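Long-range contact in cytochrome B5-HOST origin (Ostreococcus tauri virus 2, PDB 4B8N), which binds a single protoporphyrin IX haem and, as a viral cytochrome b5, probably shuttles electrons to partner enzymes: residues I33-F44 against Y79-V89. Numbering follows the deposited sequence.
With HEM (protoporphyrin IX containing Fe), chain E.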
# COMPACT_ATOMS: atom_id res chain seq x y z
N ILE A 33 1.32 -3.57 1.28
CA ILE A 33 2.13 -4.46 0.42
C ILE A 33 1.23 -5.01 -0.68
O ILE A 33 0.17 -5.56 -0.41
CB ILE A 33 2.74 -5.67 1.18
CG1 ILE A 33 3.58 -5.23 2.40
CG2 ILE A 33 3.60 -6.52 0.22
CD1 ILE A 33 3.83 -6.35 3.41
N ILE A 34 1.67 -4.86 -1.93
CA ILE A 34 1.02 -5.49 -3.08
C ILE A 34 2.11 -6.13 -3.94
O ILE A 34 3.01 -5.43 -4.44
CB ILE A 34 0.18 -4.48 -3.91
CG1 ILE A 34 -0.88 -3.81 -3.03
CG2 ILE A 34 -0.45 -5.15 -5.14
CD1 ILE A 34 -1.62 -2.67 -3.69
N LYS A 35 2.03 -7.45 -4.10
CA LYS A 35 3.04 -8.28 -4.78
C LYS A 35 4.45 -7.98 -4.32
O LYS A 35 5.32 -7.71 -5.15
CB LYS A 35 2.96 -8.14 -6.31
CG LYS A 35 1.57 -8.39 -6.89
CD LYS A 35 1.59 -8.49 -8.40
CE LYS A 35 1.87 -7.13 -9.04
NZ LYS A 35 0.91 -6.07 -8.63
N ASP A 36 4.65 -7.98 -3.00
CA ASP A 36 5.98 -7.83 -2.39
C ASP A 36 6.64 -6.46 -2.59
O ASP A 36 7.86 -6.31 -2.34
CB ASP A 36 6.90 -8.98 -2.82
CG ASP A 36 6.45 -10.34 -2.27
OD1 ASP A 36 5.76 -10.39 -1.22
OD2 ASP A 36 6.78 -11.36 -2.89
N ILE A 37 5.84 -5.48 -3.02
CA ILE A 37 6.28 -4.08 -3.13
C ILE A 37 5.51 -3.22 -2.12
O ILE A 37 4.28 -3.33 -2.04
CB ILE A 37 6.08 -3.52 -4.56
CG1 ILE A 37 6.97 -4.27 -5.56
CG2 ILE A 37 6.39 -2.02 -4.62
CD1 ILE A 37 8.46 -4.10 -5.33
N VAL A 38 6.22 -2.39 -1.36
CA VAL A 38 5.59 -1.55 -0.35
C VAL A 38 5.20 -0.20 -0.96
O VAL A 38 6.03 0.45 -1.58
CB VAL A 38 6.52 -1.33 0.87
CG1 VAL A 38 5.79 -0.60 1.99
CG2 VAL A 38 7.07 -2.64 1.37
N TYR A 39 3.93 0.18 -0.81
CA TYR A 39 3.43 1.48 -1.24
C TYR A 39 3.05 2.32 -0.01
O TYR A 39 2.45 1.81 0.92
CB TYR A 39 2.20 1.28 -2.14
CG TYR A 39 2.50 0.48 -3.39
CD1 TYR A 39 2.44 -0.92 -3.39
CD2 TYR A 39 2.88 1.11 -4.56
CE1 TYR A 39 2.73 -1.66 -4.54
CE2 TYR A 39 3.16 0.40 -5.71
CZ TYR A 39 3.10 -0.98 -5.70
OH TYR A 39 3.39 -1.67 -6.86
N ASP A 40 3.42 3.60 -0.02
CA ASP A 40 2.94 4.51 1.00
C ASP A 40 1.70 5.19 0.46
O ASP A 40 1.79 6.08 -0.39
CB ASP A 40 4.00 5.54 1.41
CG ASP A 40 3.50 6.51 2.50
OD1 ASP A 40 2.30 6.52 2.84
OD2 ASP A 40 4.34 7.27 3.02
N LEU A 41 0.54 4.74 0.93
CA LEU A 41 -0.72 5.21 0.39
C LEU A 41 -1.37 6.32 1.22
O LEU A 41 -2.50 6.72 0.94
CB LEU A 41 -1.69 4.04 0.12
CG LEU A 41 -1.17 2.98 -0.87
CD1 LEU A 41 -2.11 1.79 -0.99
CD2 LEU A 41 -0.91 3.60 -2.23
N THR A 42 -0.63 6.86 2.19
CA THR A 42 -1.18 7.86 3.12
C THR A 42 -1.81 9.03 2.34
O THR A 42 -2.99 9.38 2.53
CB THR A 42 -0.07 8.39 4.07
OG1 THR A 42 0.58 7.29 4.73
CG2 THR A 42 -0.62 9.34 5.09
N LYS A 43 -1.04 9.61 1.43
CA LYS A 43 -1.55 10.74 0.64
C LYS A 43 -2.52 10.30 -0.46
O LYS A 43 -3.40 11.06 -0.85
CB LYS A 43 -0.38 11.56 0.07
CG LYS A 43 0.34 12.36 1.14
CD LYS A 43 1.61 13.00 0.60
CE LYS A 43 2.26 13.89 1.65
NZ LYS A 43 3.58 14.40 1.18
N PHE A 44 -2.40 9.07 -0.92
CA PHE A 44 -3.36 8.55 -1.90
C PHE A 44 -4.77 8.33 -1.34
O PHE A 44 -5.74 8.30 -2.10
CB PHE A 44 -2.83 7.26 -2.55
CG PHE A 44 -3.78 6.66 -3.57
CD1 PHE A 44 -4.03 7.31 -4.78
CD2 PHE A 44 -4.42 5.45 -3.32
CE1 PHE A 44 -4.91 6.76 -5.72
CE2 PHE A 44 -5.29 4.89 -4.25
CZ PHE A 44 -5.54 5.55 -5.45
N TYR A 79 -2.19 5.25 -11.71
CA TYR A 79 -2.66 6.09 -10.61
C TYR A 79 -1.60 6.54 -9.62
O TYR A 79 -1.83 7.48 -8.86
CB TYR A 79 -3.83 5.43 -9.88
CG TYR A 79 -5.10 5.40 -10.71
CD1 TYR A 79 -5.27 4.47 -11.74
CD2 TYR A 79 -6.12 6.31 -10.46
CE1 TYR A 79 -6.43 4.45 -12.51
CE2 TYR A 79 -7.29 6.29 -11.22
CZ TYR A 79 -7.43 5.36 -12.24
OH TYR A 79 -8.59 5.35 -12.98
N LEU A 80 -0.45 5.87 -9.62
CA LEU A 80 0.58 6.17 -8.64
C LEU A 80 1.84 6.77 -9.25
O LEU A 80 2.17 6.49 -10.40
CB LEU A 80 0.91 4.92 -7.81
CG LEU A 80 -0.26 4.20 -7.11
CD1 LEU A 80 0.27 3.03 -6.29
CD2 LEU A 80 -1.11 5.11 -6.22
N THR A 81 2.53 7.62 -8.48
CA THR A 81 3.84 8.18 -8.86
C THR A 81 4.97 7.43 -8.15
O THR A 81 4.70 6.67 -7.22
CB THR A 81 3.92 9.69 -8.53
OG1 THR A 81 3.73 9.90 -7.13
CG2 THR A 81 2.84 10.45 -9.27
N PRO A 82 6.23 7.62 -8.61
CA PRO A 82 7.37 6.97 -7.95
C PRO A 82 7.54 7.33 -6.48
O PRO A 82 8.07 6.53 -5.71
CB PRO A 82 8.57 7.49 -8.74
CG PRO A 82 8.03 7.73 -10.10
CD PRO A 82 6.62 8.20 -9.91
N GLU A 83 7.10 8.51 -6.07
CA GLU A 83 7.32 8.91 -4.68
C GLU A 83 6.60 8.01 -3.64
O GLU A 83 7.03 7.94 -2.48
CB GLU A 83 6.99 10.39 -4.45
CG GLU A 83 5.53 10.77 -4.68
CD GLU A 83 5.28 12.25 -4.45
OE1 GLU A 83 6.11 13.07 -4.90
OE2 GLU A 83 4.25 12.59 -3.83
N VAL A 84 5.54 7.31 -4.05
CA VAL A 84 4.82 6.44 -3.11
C VAL A 84 5.28 4.98 -3.17
O VAL A 84 4.87 4.16 -2.34
CB VAL A 84 3.27 6.53 -3.25
CG1 VAL A 84 2.79 7.96 -3.03
CG2 VAL A 84 2.78 5.98 -4.59
N VAL A 85 6.10 4.66 -4.16
CA VAL A 85 6.58 3.30 -4.32
C VAL A 85 7.88 3.20 -3.53
O VAL A 85 8.92 3.69 -3.97
CB VAL A 85 6.79 2.91 -5.80
CG1 VAL A 85 7.15 1.43 -5.91
CG2 VAL A 85 5.56 3.23 -6.64
N LEU A 86 7.81 2.57 -2.37
CA LEU A 86 8.93 2.57 -1.45
C LEU A 86 9.97 1.51 -1.80
O LEU A 86 11.16 1.75 -1.61
CB LEU A 86 8.45 2.41 0.00
CG LEU A 86 7.40 3.42 0.49
CD1 LEU A 86 7.20 3.22 1.98
CD2 LEU A 86 7.79 4.87 0.20
N GLY A 87 9.53 0.37 -2.31
CA GLY A 87 10.43 -0.72 -2.69
C GLY A 87 9.95 -2.09 -2.24
O GLY A 87 8.85 -2.23 -1.69
N PRO A 88 10.77 -3.14 -2.48
CA PRO A 88 10.33 -4.48 -2.13
C PRO A 88 10.47 -4.79 -0.62
O PRO A 88 11.34 -4.22 0.05
CB PRO A 88 11.27 -5.37 -2.96
CG PRO A 88 12.55 -4.58 -3.01
CD PRO A 88 12.15 -3.12 -3.00
N VAL A 89 9.59 -5.66 -0.11
CA VAL A 89 9.69 -6.20 1.25
C VAL A 89 11.05 -6.87 1.47
O VAL A 89 11.53 -7.61 0.61
CB VAL A 89 8.56 -7.23 1.51
CG1 VAL A 89 8.72 -7.91 2.87
CG2 VAL A 89 7.19 -6.58 1.43
CHA HEM E . -11.94 0.94 -6.72
CHB HEM E . -7.24 2.44 -7.57
CHC HEM E . -5.72 0.05 -3.67
CHD HEM E . -10.36 -1.35 -2.82
C1A HEM E . -10.74 1.51 -7.29
C2A HEM E . -10.80 2.28 -8.54
C3A HEM E . -9.43 2.70 -8.78
C4A HEM E . -8.65 2.21 -7.64
CMA HEM E . -8.94 3.52 -9.93
CAA HEM E . -12.00 2.57 -9.42
CBA HEM E . -11.98 1.62 -10.62
CGA HEM E . -12.31 0.23 -10.12
O1A HEM E . -13.49 -0.03 -9.72
O2A HEM E . -11.37 -0.59 -10.09
C1B HEM E . -6.39 1.89 -6.55
C2B HEM E . -4.94 2.13 -6.59
C3B HEM E . -4.52 1.39 -5.41
C4B HEM E . -5.76 0.86 -4.85
CMB HEM E . -4.13 2.92 -7.58
CAB HEM E . -3.15 1.27 -4.86
CBB HEM E . -2.59 0.10 -4.75
C1C HEM E . -6.83 -0.64 -3.10
C2C HEM E . -6.70 -1.48 -1.88
C3C HEM E . -8.07 -1.86 -1.66
C4C HEM E . -8.93 -1.23 -2.70
CMC HEM E . -5.44 -1.81 -1.10
CAC HEM E . -8.54 -2.74 -0.58
CBC HEM E . -8.75 -3.99 -0.91
C1D HEM E . -11.24 -0.80 -3.80
C2D HEM E . -12.69 -1.07 -3.75
C3D HEM E . -13.16 -0.38 -4.94
C4D HEM E . -11.93 0.21 -5.49
CMD HEM E . -13.51 -1.87 -2.74
CAD HEM E . -14.56 -0.27 -5.48
CBD HEM E . -14.78 -1.23 -6.65
CGD HEM E . -16.11 -0.98 -7.36
O1D HEM E . -17.01 -0.30 -6.81
O2D HEM E . -16.26 -1.48 -8.50
NA HEM E . -9.39 1.33 -6.80
NB HEM E . -6.86 1.12 -5.56
NC HEM E . -8.13 -0.58 -3.64
ND HEM E . -10.79 -0.06 -4.85
FE HEM E . -8.81 0.59 -5.08
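Leu80 fills the hollow between two aromatic rings. Its CD2 sits over one face of Phe44, 4.1 Å from the ring centroid and 16° off the normal, a CH-pi contact; its CD1 meets Tyr39 CD2 at 3.7 Å. The extended second torsion of Leu80 (chi2 -177°) parts the two methyls, one to each ring. Ile37, Tyr39, Val85 and Pro88 lie on one sheet face, where Val85 CG2 runs alongside Tyr39 at CE2 (3.8 Å) and Val85 CG1 abuts Ile37 CG2. Past the strand's end, on the side of Val38, Val89 CG2 fits the corner made by Ile33 CG2 (3.8 Å) and Val38 CG2, with Leu18 of helix 18-22 also touching Val89. Leu86 turns its methyls onto Asp40 CB.

Strands 37-40 and 85-88 run antiparallel, joined by Val38 N to Gly87 O (2.7 Å, 179° at the hydrogen) and Leu86 N to Val38 O. Because Leu86 and Gly87 both oppose Val38, the pair forms a classic beta bulge; Asp40 N to Val84 O continues the ladder beyond it. Phe44 CE2 approaches HEM C2B (3.6 Å) and Leu80 CD2 approaches HEM CMB (4.0 Å). Backbone bonds thus fix the register, whereas largely apolar contacts run from Tyr39 through Leu80 and Phe44 to the porphyrin, consistent with a hydrophobic b5 haem pocket.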